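Local coordinates for tailspike protein (Acinetobacter phage vB_ApiP_P1, PDB 6E1R) that is a trimeric tailspike with a parallel beta-helix that probably binds and hydrolyses the surface polysaccharide of its Acinetobacter host, at residues L79-C84 with L111-D116; S91-A96 with F115-N120. One frame throughout, in Å; residues are numbered along the deposited sequence.

Interaction 1 of 2, residues L79-C84 with L111-D116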
loop_
_atom_site.group_PDB
_atom_site.type_symbol
_atom_site.label_atom_id
_atom_site.label_comp_id
_atom_site.label_asym_id
_atom_site.label_seq_id
_atom_site.Cartn_x
_atom_site.Cartn_y
_atom_site.Cartn_z
ATOM N N LEU A 79 24.547 10.862 27.295
ATOM C CA LEU A 79 24.178 10.388 28.622
ATOM C C LEU A 79 23.980 8.877 28.574
ATOM O O LEU A 79 23.171 8.378 27.785
ATOM C CB LEU A 79 22.910 11.085 29.116
ATOM C CG LEU A 79 22.438 10.695 30.518
ATOM C CD1 LEU A 79 23.568 10.829 31.525
ATOM C CD2 LEU A 79 21.242 11.534 30.941
ATOM N N THR A 80 24.706 8.155 29.422
ATOM C CA THR A 80 24.684 6.701 29.435
ATOM C C THR A 80 24.121 6.212 30.761
ATOM O O THR A 80 24.225 6.896 31.785
ATOM C CB THR A 80 26.086 6.104 29.226
ATOM O OG1 THR A 80 26.941 6.485 30.312
ATOM C CG2 THR A 80 26.690 6.603 27.923
ATOM N N VAL A 81 23.513 5.023 30.733
ATOM C CA VAL A 81 22.974 4.447 31.963
ATOM C C VAL A 81 24.102 4.130 32.938
ATOM O O VAL A 81 23.894 4.130 34.158
ATOM C CB VAL A 81 22.108 3.203 31.662
ATOM C CG1 VAL A 81 21.299 3.403 30.390
ATOM C CG2 VAL A 81 22.957 1.941 31.574
ATOM N N SER A 82 25.307 3.860 32.428
ATOM C CA SER A 82 26.445 3.629 33.310
ATOM C C SER A 82 26.792 4.876 34.105
ATOM O O SER A 82 27.224 4.778 35.258
ATOM C CB SER A 82 27.661 3.175 32.500
ATOM O OG SER A 82 27.420 1.933 31.863
ATOM N N ALA A 83 26.605 6.054 33.512
ATOM C CA ALA A 83 26.827 7.308 34.220
ATOM C C ALA A 83 25.743 7.616 35.245
ATOM O O ALA A 83 25.845 8.638 35.932
ATOM C CB ALA A 83 26.933 8.458 33.217
ATOM N N CYS A 84 24.717 6.775 35.368
ATOM C CA CYS A 84 23.653 6.982 36.341
ATOM C C CYS A 84 23.660 5.941 37.455
ATOM O O CYS A 84 22.684 5.848 38.206
ATOM C CB CYS A 84 22.292 6.994 35.642
ATOM S SG CYS A 84 22.108 8.295 34.400
ATOM N N LEU A 111 18.922 8.958 25.949
ATOM C CA LEU A 111 19.581 8.027 26.851
ATOM C C LEU A 111 20.138 6.858 26.051
ATOM O O LEU A 111 19.495 6.372 25.116
ATOM C CB LEU A 111 18.611 7.521 27.919
ATOM C CG LEU A 111 19.156 6.501 28.919
ATOM C CD1 LEU A 111 20.292 7.094 29.738
ATOM C CD2 LEU A 111 18.040 5.992 29.816
ATOM N N VAL A 112 21.337 6.414 26.413
ATOM C CA VAL A 112 22.029 5.345 25.705
ATOM C C VAL A 112 22.344 4.236 26.696
ATOM O O VAL A 112 22.927 4.490 27.757
ATOM C CB VAL A 112 23.318 5.851 25.030
ATOM C CG1 VAL A 112 24.108 4.687 24.454
ATOM C CG2 VAL A 112 22.985 6.866 23.948
ATOM N N VAL A 113 21.969 3.012 26.347
ATOM C CA VAL A 113 22.269 1.833 27.149
ATOM C C VAL A 113 23.531 1.212 26.566
ATOM O O VAL A 113 23.519 0.688 25.448
ATOM C CB VAL A 113 21.102 0.837 27.156
ATOM C CG1 VAL A 113 21.343 -0.255 28.186
ATOM C CG2 VAL A 113 19.794 1.557 27.431
ATOM N N ASP A 114 24.624 1.268 27.324
ATOM C CA ASP A 114 25.931 0.856 26.833
ATOM C C ASP A 114 26.323 -0.555 27.253
ATOM O O ASP A 114 27.328 -1.073 26.753
ATOM C CB ASP A 114 27.000 1.860 27.284
ATOM C CG ASP A 114 26.866 2.237 28.743
ATOM O OD1 ASP A 114 25.759 2.079 29.300
ATOM O OD2 ASP A 114 27.865 2.712 29.327
ATOM N N PHE A 115 25.571 -1.185 28.153
ATOM C CA PHE A 115 25.761 -2.598 28.448
ATOM C C PHE A 115 24.417 -3.192 28.842
ATOM O O PHE A 115 23.489 -2.476 29.229
ATOM C CB PHE A 115 26.812 -2.821 29.546
ATOM C CG PHE A 115 26.343 -2.467 30.929
ATOM C CD1 PHE A 115 26.404 -1.161 31.385
ATOM C CD2 PHE A 115 25.863 -3.446 31.784
ATOM C CE1 PHE A 115 25.982 -0.835 32.660
ATOM C CE2 PHE A 115 25.437 -3.127 33.059
ATOM C CZ PHE A 115 25.499 -1.820 33.498
ATOM N N ASP A 116 24.320 -4.516 28.739
ATOM C CA ASP A 116 23.047 -5.190 28.967
ATOM C C ASP A 116 22.634 -5.059 30.426
ATOM O O ASP A 116 23.413 -5.360 31.335
ATOM C CB ASP A 116 23.140 -6.661 28.565
ATOM C CG ASP A 116 23.405 -6.846 27.081
ATOM O OD1 ASP A 116 23.079 -5.928 26.298
ATOM O OD2 ASP A 116 23.937 -7.909 26.698
#

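Interaction 2 of 2, residues S91-A96 with F115-N120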
loop_
_atom_site.group_PDB
_atom_site.type_symbol
_atom_site.label_atom_id
_atom_site.label_comp_id
_atom_site.label_asym_id
_atom_site.label_seq_id
_atom_site.Cartn_x
_atom_site.Cartn_y
_atom_site.Cartn_z
ATOM N N SER A 91 24.074 -7.496 40.116
ATOM C CA SER A 91 23.019 -8.345 39.580
ATOM C C SER A 91 21.766 -7.570 39.195
ATOM O O SER A 91 20.915 -8.121 38.489
ATOM C CB SER A 91 22.653 -9.429 40.597
ATOM O OG SER A 91 23.764 -10.260 40.882
ATOM N N ASP A 92 21.630 -6.320 39.632
ATOM C CA ASP A 92 20.437 -5.539 39.344
ATOM C C ASP A 92 20.819 -4.123 38.941
ATOM O O ASP A 92 21.796 -3.557 39.441
ATOM C CB ASP A 92 19.483 -5.499 40.543
ATOM C CG ASP A 92 18.223 -4.719 40.247
ATOM O OD1 ASP A 92 18.085 -3.588 40.758
ATOM O OD2 ASP A 92 17.390 -5.223 39.466
ATOM N N HIS A 93 20.026 -3.557 38.026
ATOM C CA HIS A 93 20.216 -2.189 37.557
ATOM C C HIS A 93 18.909 -1.405 37.565
ATOM O O HIS A 93 18.772 -0.433 36.814
ATOM C CB HIS A 93 20.826 -2.184 36.152
ATOM C CG HIS A 93 21.974 -3.133 35.990
ATOM N ND1 HIS A 93 21.811 -4.427 35.548
ATOM C CD2 HIS A 93 23.299 -2.978 36.219
ATOM C CE1 HIS A 93 22.986 -5.028 35.506
ATOM N NE2 HIS A 93 23.906 -4.171 35.908
ATOM N N SER A 94 17.945 -1.806 38.398
ATOM C CA SER A 94 16.621 -1.189 38.375
ATOM C C SER A 94 16.680 0.268 38.816
ATOM O O SER A 94 16.248 1.169 38.086
ATOM C CB SER A 94 15.659 -1.982 39.261
ATOM O OG SER A 94 15.670 -3.358 38.928
ATOM N N ALA A 95 17.204 0.518 40.019
ATOM C CA ALA A 95 17.279 1.884 40.525
ATOM C C ALA A 95 18.155 2.761 39.642
ATOM O O ALA A 95 17.900 3.965 39.514
ATOM C CB ALA A 95 17.800 1.885 41.962
ATOM N N ALA A 96 19.183 2.180 39.021
ATOM C CA ALA A 96 20.018 2.943 38.102
ATOM C C ALA A 96 19.241 3.335 36.853
ATOM O O ALA A 96 19.368 4.464 36.364
ATOM C CB ALA A 96 21.263 2.139 37.731
ATOM N N PHE A 115 25.571 -1.185 28.153
ATOM C CA PHE A 115 25.761 -2.598 28.448
ATOM C C PHE A 115 24.417 -3.192 28.842
ATOM O O PHE A 115 23.489 -2.476 29.229
ATOM C CB PHE A 115 26.812 -2.821 29.546
ATOM C CG PHE A 115 26.343 -2.467 30.929
ATOM C CD1 PHE A 115 26.404 -1.161 31.385
ATOM C CD2 PHE A 115 25.863 -3.446 31.784
ATOM C CE1 PHE A 115 25.982 -0.835 32.660
ATOM C CE2 PHE A 115 25.437 -3.127 33.059
ATOM C CZ PHE A 115 25.499 -1.820 33.498
ATOM N N ASP A 116 24.320 -4.516 28.739
ATOM C CA ASP A 116 23.047 -5.190 28.967
ATOM C C ASP A 116 22.634 -5.059 30.426
ATOM O O ASP A 116 23.413 -5.360 31.335
ATOM C CB ASP A 116 23.140 -6.661 28.565
ATOM C CG ASP A 116 23.405 -6.846 27.081
ATOM O OD1 ASP A 116 23.079 -5.928 26.298
ATOM O OD2 ASP A 116 23.937 -7.909 26.698
ATOM N N LEU A 117 21.400 -4.619 30.646
ATOM C CA LEU A 117 20.881 -4.385 31.982
ATOM C C LEU A 117 20.006 -5.547 32.435
ATOM O O LEU A 117 19.392 -6.247 31.625
ATOM C CB LEU A 117 20.077 -3.084 32.027
ATOM C CG LEU A 117 20.834 -1.816 31.628
ATOM C CD1 LEU A 117 19.955 -0.588 31.797
ATOM C CD2 LEU A 117 22.112 -1.680 32.436
ATOM N N ARG A 118 19.956 -5.742 33.751
ATOM C CA ARG A 118 19.093 -6.733 34.380
ATOM C C ARG A 118 18.349 -6.047 35.515
ATOM O O ARG A 118 18.975 -5.460 36.403
ATOM C CB ARG A 118 19.911 -7.918 34.903
ATOM C CG ARG A 118 20.724 -8.623 33.827
ATOM C CD ARG A 118 21.481 -9.816 34.385
ATOM N NE ARG A 118 20.599 -10.938 34.689
ATOM C CZ ARG A 118 20.204 -11.838 33.796
ATOM N NH1 ARG A 118 20.608 -11.748 32.535
ATOM N NH2 ARG A 118 19.400 -12.828 34.159
ATOM N N VAL A 119 17.020 -6.117 35.487
ATOM C CA VAL A 119 16.173 -5.357 36.397
ATOM C C VAL A 119 15.175 -6.296 37.061
ATOM O O VAL A 119 14.664 -7.227 36.429
ATOM C CB VAL A 119 15.443 -4.201 35.674
ATOM C CG1 VAL A 119 16.448 -3.187 35.146
ATOM C CG2 VAL A 119 14.575 -4.731 34.540
ATOM N N ASN A 120 14.908 -6.053 38.345
ATOM C CA ASN A 120 13.894 -6.789 39.085
ATOM C C ASN A 120 12.762 -5.887 39.550
ATOM O O ASN A 120 11.816 -6.374 40.179
ATOM C CB ASN A 120 14.507 -7.505 40.299
ATOM C CG ASN A 120 15.049 -6.542 41.338
ATOM O OD1 ASN A 120 15.265 -5.363 41.063
ATOM N ND2 ASN A 120 15.275 -7.047 42.544
HETATM O O HOH W 1 20.999 -10.936 37.455
#

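Interaction 1 of 2, residues L79-C84 with L111-D116
Thr80 pairs with Val112 in a parallel beta bridge. Two backbone hydrogen bonds flank it. Val112 N gives one to Leu79 O (3.0 Å). Val81 N gives the other to Val112 O (3.1 Å). The pairing is short, and the chain then turns into a 3-10 segment at Ser82-Ala83. There Ala83 N bonds to Thr80 OG1, an ST motif.

Beyond the strands the contact becomes polar. Ser82 OG donates to Asp114 OD2 (2.7 Å), reaching it on the syn side, 29° out of the carboxylate plane. Asp114 can meet it because chi1 (46°) sets CG between its backbone N and carbonyl carbon. Ser82 OG also lies at the edge of the Phe115 ring, near the ring plane, 3.2 Å from Phe115 CE1.

Apolar contacts centre on Val81. Val81 CG1 touches Leu111 CD1 (3.9 Å) and Val113 CG2 (3.8 Å). Its CG2 branch touches Asp114 OD1 and lies near Phe115 CE1. Helix 94-106 packs on Leu79 and Leu111.

The contact joins the two strands of a beta-alpha-beta unit. Backbone bonds fix the register of the short strands, and the serine-aspartate bond ties together the loops that leave them.

Interaction 2 of 2, residues S91-A96 with F115-N120
His93 lies in the middle of this contact, and Leu117 and Phe115 meet its ring in different ways. Leu117 lays CD2 over one face of the His93 ring, 4.1 Å from the ring centroid, as a CH-pi contact. Phe115 turns its edge to the His93 ring in an offset edge-to-face pair, with the planes at 75° and the centroids 5.1 Å apart. Leu117 CD2 also lies over a face of the Phe115 ring, so one methyl packs against both rings.

The imidazole also meets the backbone of Arg118. His93 CG stands beside the residue's own backbone N, and this places the ring against the strand. Arg118 N donates to His93 ND1 (2.9 Å) in a nearly straight bond (169°). The approach is tilted 21° from the ring plane. His93 N donates to Arg118 O (2.7 Å). ND1 is also near that carbonyl oxygen, but in a more bent geometry.

Asp92 has CG anti to its backbone N, which brings the carboxylate to Asn120 N. Asp92 OD2 accepts from Asn120 N (2.8 Å) and from Ser94 OG (2.6 Å), the latter through its syn lone pair. Asp92 OD1 accepts from Ser94 N (3.0 Å) from above the carboxylate plane, which makes an Asx turn. Ser94 OG has a further partner in Thr121 N. On the exposed side, a water bridges Ser91 O and Arg118 NE.

His93 is the N-cap residue of helix 94-106, and the contact sets the start of that helix against strand 117-119. This strand in turn pairs in parallel with strand 142-146, so the N-terminus of the helix lies against the first strand of this run of the beta-helix.

How the interactions relate
Both contacts pack parts of one structure at the N-terminal end of the beta-helix: strand 79-80, helix 94-106 and the chain from 111 to 120. Interaction 1 joins two neighbouring strands before and after the helix. Interaction 2 joins the start of the helix to strand 117-119, which follows strand 111-113. Phe115 is shared, meeting Ser82 in one and His93 in the other, and Val81 CG2 touches Leu117 CD2 (3.8 Å) between them. Each is partly buried, but interaction 2 has more exposed residues. Interaction 1 relies on strand pairing, aliphatic packing and one serine-aspartate bond. Interaction 2 relies on a histidine ring and a carboxylate bonded to backbone groups.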